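Local structure of Xcc_ctr_pt (Xanthomonas campestris pv. campestris, 6NJV) at residues V23-G28 / I75-L80; A30-V35 / I51-V56. The protein probably acts as an OLD-family ATPase-nuclease, of which this chain is the C-terminal, metal-binding part carrying the Toprim domain, expected to cut DNA with bound magnesium. All blocks are in the same frame, centred on the assembly; numbering follows the deposited sequence.

Contact 1: V23-G28 / I75-L80. With MG (magnesium ion), chain E.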
loop_
_atom_site.group_PDB
_atom_site.type_symbol
_atom_site.label_atom_id
_atom_site.label_comp_id
_atom_site.label_asym_id
_atom_site.label_seq_id
_atom_site.Cartn_x
_atom_site.Cartn_y
_atom_site.Cartn_z
ATOM N N VAL A 23 -2.578 -12.466 -5.402
ATOM C CA VAL A 23 -2.074 -11.190 -5.904
ATOM C C VAL A 23 -2.416 -10.082 -4.925
ATOM O O VAL A 23 -3.553 -9.994 -4.456
ATOM C CB VAL A 23 -2.647 -10.839 -7.293
ATOM C CG1 VAL A 23 -2.008 -9.541 -7.825
ATOM C CG2 VAL A 23 -2.419 -11.981 -8.270
ATOM N N ILE A 24 -1.444 -9.220 -4.644
ATOM C CA ILE A 24 -1.643 -8.005 -3.865
ATOM C C ILE A 24 -1.588 -6.820 -4.822
ATOM O O ILE A 24 -0.528 -6.538 -5.391
ATOM C CB ILE A 24 -0.572 -7.863 -2.771
ATOM C CG1 ILE A 24 -0.689 -9.012 -1.754
ATOM C CG2 ILE A 24 -0.689 -6.509 -2.106
ATOM C CD1 ILE A 24 0.528 -9.157 -0.878
ATOM N N LEU A 25 -2.709 -6.104 -4.976
ATOM C CA LEU A 25 -2.788 -4.975 -5.910
ATOM C C LEU A 25 -2.469 -3.668 -5.186
ATOM O O LEU A 25 -3.151 -3.305 -4.217
ATOM C CB LEU A 25 -4.174 -4.898 -6.563
ATOM C CG LEU A 25 -4.615 -6.103 -7.398
ATOM C CD1 LEU A 25 -6.088 -6.015 -7.804
ATOM C CD2 LEU A 25 -3.698 -6.232 -8.621
ATOM N N VAL A 26 -1.416 -2.982 -5.641
ATOM C CA VAL A 26 -0.978 -1.714 -5.075
ATOM C C VAL A 26 -0.946 -0.642 -6.167
ATOM O O VAL A 26 -0.981 -0.932 -7.360
ATOM C CB VAL A 26 0.394 -1.833 -4.390
ATOM C CG1 VAL A 26 0.366 -2.944 -3.321
ATOM C CG2 VAL A 26 1.473 -2.093 -5.401
ATOM N N GLU A 27 -0.901 0.621 -5.724
ATOM C CA GLU A 27 -1.008 1.787 -6.598
ATOM C C GLU A 27 0.298 2.087 -7.329
ATOM O O GLU A 27 0.288 2.350 -8.536
ATOM C CB GLU A 27 -1.433 3.009 -5.785
ATOM C CG GLU A 27 -2.928 3.140 -5.605
ATOM C CD GLU A 27 -3.298 4.369 -4.815
ATOM O OE1 GLU A 27 -4.396 4.399 -4.217
ATOM O OE2 GLU A 27 -2.473 5.305 -4.780
ATOM N N GLY A 28 1.427 2.071 -6.623
ATOM C CA GLY A 28 2.687 2.373 -7.278
ATOM C C GLY A 28 3.877 1.610 -6.739
ATOM O O GLY A 28 3.724 0.604 -6.031
ATOM N N ILE A 75 -8.838 -15.666 -8.884
ATOM C CA ILE A 75 -7.610 -15.812 -8.128
ATOM C C ILE A 75 -7.686 -14.911 -6.913
ATOM O O ILE A 75 -8.098 -13.751 -7.036
ATOM C CB ILE A 75 -6.360 -15.459 -8.969
ATOM C CG1 ILE A 75 -6.160 -16.491 -10.069
ATOM C CG2 ILE A 75 -5.115 -15.374 -8.103
ATOM C CD1 ILE A 75 -5.053 -16.084 -10.978
ATOM N N PRO A 76 -7.314 -15.397 -5.734
ATOM C CA PRO A 76 -7.392 -14.574 -4.520
ATOM C C PRO A 76 -6.514 -13.335 -4.631
ATOM O O PRO A 76 -5.369 -13.401 -5.084
ATOM C CB PRO A 76 -6.888 -15.521 -3.424
ATOM C CG PRO A 76 -7.198 -16.905 -3.953
ATOM C CD PRO A 76 -6.934 -16.790 -5.447
ATOM N N HIS A 77 -7.063 -12.195 -4.204
ATOM C CA HIS A 77 -6.350 -10.938 -4.355
ATOM C C HIS A 77 -6.872 -9.907 -3.366
ATOM O O HIS A 77 -8.023 -9.959 -2.926
ATOM C CB HIS A 77 -6.499 -10.398 -5.776
ATOM C CG HIS A 77 -7.913 -10.054 -6.120
ATOM N ND1 HIS A 77 -8.846 -11.011 -6.459
ATOM C CD2 HIS A 77 -8.555 -8.862 -6.162
ATOM C CE1 HIS A 77 -10.002 -10.420 -6.706
ATOM N NE2 HIS A 77 -9.854 -9.121 -6.528
ATOM N N VAL A 78 -6.009 -8.942 -3.054
ATOM C CA VAL A 78 -6.337 -7.853 -2.153
ATOM C C VAL A 78 -5.958 -6.541 -2.828
ATOM O O VAL A 78 -5.171 -6.502 -3.781
ATOM C CB VAL A 78 -5.628 -7.993 -0.778
ATOM C CG1 VAL A 78 -6.243 -9.149 0.047
ATOM C CG2 VAL A 78 -4.189 -8.261 -0.977
ATOM N N ILE A 79 -6.544 -5.461 -2.323
ATOM C CA ILE A 79 -6.286 -4.110 -2.787
ATOM C C ILE A 79 -5.849 -3.286 -1.593
ATOM O O ILE A 79 -6.389 -3.449 -0.498
ATOM C CB ILE A 79 -7.535 -3.481 -3.447
ATOM C CG1 ILE A 79 -7.754 -4.041 -4.852
ATOM C CG2 ILE A 79 -7.437 -1.971 -3.499
ATOM C CD1 ILE A 79 -9.150 -3.679 -5.414
ATOM N N LEU A 80 -4.865 -2.416 -1.822
ATOM C CA LEU A 80 -4.338 -1.427 -0.888
ATOM C C LEU A 80 -4.383 -0.065 -1.577
ATOM O O LEU A 80 -3.619 0.175 -2.521
ATOM C CB LEU A 80 -2.895 -1.765 -0.513
ATOM C CG LEU A 80 -2.669 -2.966 0.391
ATOM C CD1 LEU A 80 -1.188 -3.224 0.495
ATOM C CD2 LEU A 80 -3.253 -2.609 1.762
HETATM MG MG MG E . -3.545 7.132 -4.076
HETATM O O HOH W 1 -1.176 1.116 -2.906
HETATM O O HOH W 2 -1.403 7.477 -4.125
HETATM O O HOH W 3 -2.771 8.980 -3.174
#
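The carbonyl oxygen V23 O is gripped twice by the facing strand: V78 N donates to it over 3.0 Å, nearly along the C=O axis, and H77 CA adds a CA-H...O contact at 3.0 Å. This is parallel pairing between two inner strands of the Toprim sheet, 22-26 and 77-82, whose local axes diverge by only 20°. In register V23 meets H77, I24 meets V78 and L25 meets I79. The parallel pattern continues as L25 N donates to V78 O over 2.8 Å, a fairly straight bond (165° at the hydrogen), and L25 O in turn accepts L80 N.

Each face has its own apolar packing. I24 and V78 run alongside each other, with I24 CG1 on V78 CG2 at 3.7 Å; helix 208-225 covers V78 and L80 on this face. On the other, L25 CD1 leans across I79 CG1 at 3.9 Å and also nears H77 CD2, with helix 62-68 packed against these residues. H77 holds its CG between backbone N and carbonyl carbon (chi1 64°), a turn that, with the ring rotated about CB-CG, lets ND1 donate to I75 O at 2.9 Å, in the ring plane. NE2 bonds to Y127 OH, so both ring nitrogens are engaged and the ring's rotation is fixed.

Where direct pairing stops, a water takes over, accepting from E27 N and donating to L80 O. The two strands finish at the same end of the sheet, which places E27 beside D82 at the metal site, as in Toprim domains generally. From CG onward the E27 chain is extended, and E27 OE2 binds the magnesium ion at 2.2 Å, beside D82 OD2 and two waters, while E27 OE1 lies 2.9 Å from the magnesium ion and is not among its ligands.

Contact 2: A30-V35 / I51-V56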
loop_
_atom_site.group_PDB
_atom_site.type_symbol
_atom_site.label_atom_id
_atom_site.label_comp_id
_atom_site.label_asym_id
_atom_site.label_seq_id
_atom_site.Cartn_x
_atom_site.Cartn_y
_atom_site.Cartn_z
ATOM N N ALA A 30 6.342 2.429 -4.605
ATOM C CA ALA A 30 6.677 2.474 -3.195
ATOM C C ALA A 30 6.080 1.267 -2.463
ATOM O O ALA A 30 6.787 0.548 -1.756
ATOM C CB ALA A 30 6.197 3.795 -2.601
ATOM N N GLU A 31 4.793 0.992 -2.677
ATOM C CA GLU A 31 4.170 -0.175 -2.051
ATOM C C GLU A 31 4.702 -1.476 -2.622
ATOM O O GLU A 31 4.809 -2.466 -1.893
ATOM C CB GLU A 31 2.660 -0.129 -2.220
ATOM C CG GLU A 31 2.000 1.170 -1.711
ATOM C CD GLU A 31 2.046 2.334 -2.738
ATOM O OE1 GLU A 31 2.643 2.154 -3.826
ATOM O OE2 GLU A 31 1.491 3.425 -2.444
ATOM N N ARG A 32 5.043 -1.501 -3.914
ATOM C CA ARG A 32 5.586 -2.715 -4.514
ATOM C C ARG A 32 6.836 -3.225 -3.797
ATOM O O ARG A 32 7.126 -4.426 -3.860
ATOM C CB ARG A 32 5.893 -2.480 -5.999
ATOM C CG ARG A 32 6.384 -3.724 -6.729
ATOM C CD ARG A 32 5.980 -3.721 -8.188
ATOM N NE ARG A 32 6.681 -2.676 -8.927
ATOM C CZ ARG A 32 7.904 -2.807 -9.440
ATOM N NH1 ARG A 32 8.572 -3.946 -9.299
ATOM N NH2 ARG A 32 8.461 -1.794 -10.092
ATOM N N PHE A 33 7.579 -2.361 -3.108
ATOM C CA PHE A 33 8.727 -2.813 -2.341
ATOM C C PHE A 33 8.551 -2.678 -0.833
ATOM O O PHE A 33 9.201 -3.410 -0.088
ATOM C CB PHE A 33 9.990 -2.060 -2.785
ATOM C CG PHE A 33 10.245 -2.153 -4.262
ATOM C CD1 PHE A 33 10.612 -3.362 -4.842
ATOM C CD2 PHE A 33 10.078 -1.048 -5.079
ATOM C CE1 PHE A 33 10.820 -3.460 -6.223
ATOM C CE2 PHE A 33 10.285 -1.132 -6.454
ATOM C CZ PHE A 33 10.658 -2.337 -7.027
ATOM N N ILE A 34 7.679 -1.792 -0.367
ATOM C CA ILE A 34 7.465 -1.666 1.066
ATOM C C ILE A 34 6.624 -2.827 1.599
ATOM O O ILE A 34 6.881 -3.347 2.692
ATOM C CB ILE A 34 6.838 -0.290 1.371
ATOM C CG1 ILE A 34 7.951 0.739 1.470
ATOM C CG2 ILE A 34 6.143 -0.275 2.674
ATOM C CD1 ILE A 34 9.003 0.359 2.521
ATOM N N VAL A 35 5.619 -3.249 0.842
ATOM C CA VAL A 35 4.681 -4.277 1.272
ATOM C C VAL A 35 5.406 -5.617 1.407
ATOM O O VAL A 35 5.221 -6.285 2.429
ATOM C CB VAL A 35 3.467 -4.323 0.328
ATOM C CG1 VAL A 35 2.674 -5.591 0.502
ATOM C CG2 VAL A 35 2.585 -3.120 0.576
ATOM N N ILE A 51 2.633 -15.486 -3.839
ATOM C CA ILE A 51 1.832 -14.271 -3.927
ATOM C C ILE A 51 2.649 -13.189 -4.617
ATOM O O ILE A 51 3.798 -12.935 -4.242
ATOM C CB ILE A 51 1.358 -13.801 -2.546
ATOM C CG1 ILE A 51 0.275 -14.742 -2.008
ATOM C CG2 ILE A 51 0.808 -12.413 -2.637
ATOM C CD1 ILE A 51 0.284 -14.872 -0.516
ATOM N N THR A 52 2.050 -12.549 -5.619
ATOM C CA THR A 52 2.656 -11.432 -6.324
ATOM C C THR A 52 2.105 -10.102 -5.826
ATOM O O THR A 52 0.897 -9.961 -5.599
ATOM C CB THR A 52 2.405 -11.519 -7.833
ATOM O OG1 THR A 52 2.676 -12.848 -8.297
ATOM C CG2 THR A 52 3.322 -10.553 -8.564
ATOM N N VAL A 53 3.000 -9.125 -5.690
ATOM C CA VAL A 53 2.630 -7.720 -5.567
ATOM C C VAL A 53 2.644 -7.128 -6.970
ATOM O O VAL A 53 3.676 -7.135 -7.645
ATOM C CB VAL A 53 3.597 -6.957 -4.648
ATOM C CG1 VAL A 53 3.090 -5.553 -4.434
ATOM C CG2 VAL A 53 3.762 -7.672 -3.307
ATOM N N CYS A 54 1.502 -6.617 -7.412
ATOM C CA CYS A 54 1.357 -6.075 -8.753
ATOM C C CYS A 54 0.940 -4.612 -8.655
ATOM O O CYS A 54 -0.147 -4.302 -8.159
ATOM C CB CYS A 54 0.330 -6.889 -9.540
ATOM S SG CYS A 54 -0.181 -6.050 -11.050
ATOM N N SER A 55 1.809 -3.712 -9.089
ATOM C CA SER A 55 1.458 -2.298 -9.114
ATOM C C SER A 55 0.567 -2.012 -10.324
ATOM O O SER A 55 0.870 -2.442 -11.443
ATOM C CB SER A 55 2.725 -1.446 -9.140
ATOM O OG SER A 55 2.539 -0.242 -9.851
ATOM N N VAL A 56 -0.569 -1.335 -10.092
ATOM C CA VAL A 56 -1.480 -0.998 -11.183
ATOM C C VAL A 56 -1.142 0.345 -11.824
ATOM O O VAL A 56 -1.781 0.721 -12.813
ATOM C CB VAL A 56 -2.966 -1.014 -10.733
ATOM C CG1 VAL A 56 -3.325 -2.354 -10.071
ATOM C CG2 VAL A 56 -3.313 0.169 -9.826
#
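V53 makes the closest approach of this contact: its CG1 rests on the helix backbone at R32 CA, 3.8 Å away. CG1 stands anti to the V53 backbone N (chi1 -174°), leaving CG2 on the other branch to approach V35 CG1 at 4.5 Å, a loose apolar touch. One step along the strand face, S55 CB lies 4.1 Å from R32 CD and borders the guanidinium at its edge, near its plane. The evidence is thus of van der Waals packing, with the aliphatic part of the arginine laid along the strand.

A second shell sets the arginine's pose. Its chain bends at chi2 and chi3; F33 CZ sits over one guanidinium face, offset toward the rim, 3.3 Å above the plane, and NH2 forms a salt bridge with D29. E31 OE1 accepts G28 N, tying the first turn of the helix to the loop beside the magnesium site.

The axis of segment 30-35 runs at 160° to strand 51-55, at closest 8.1 Å away, as expected for a beta-alpha-beta crossover from strand 22-26. E31 also packs on V26 of that strand, V35 reaches I210 and L214 of helix 208-225, and F33 meets helix 190-197.

Overall arrangement
From the N terminus, strand 22-26 gives the first half of contact 1, and helix 29-41 follows at once with the first half of contact 2. The chain returns through strand 51-55, closing contact 2 across 15 intervening residues. It then passes helix 62-68 and reaches strand 77-82, where contact 1 closes the wider loop of 46. Contact 2 is therefore nested inside contact 1. Their centres are 8 Å apart, and strand 22-26 joins them: I24 N lies 2.6 Å from T52 O, a probable hydrogen bond. Contact 1 pairs 22-26 with 77-82, and contact 2 lays the crossover helix on 51-55, the strand on the other side of 22-26.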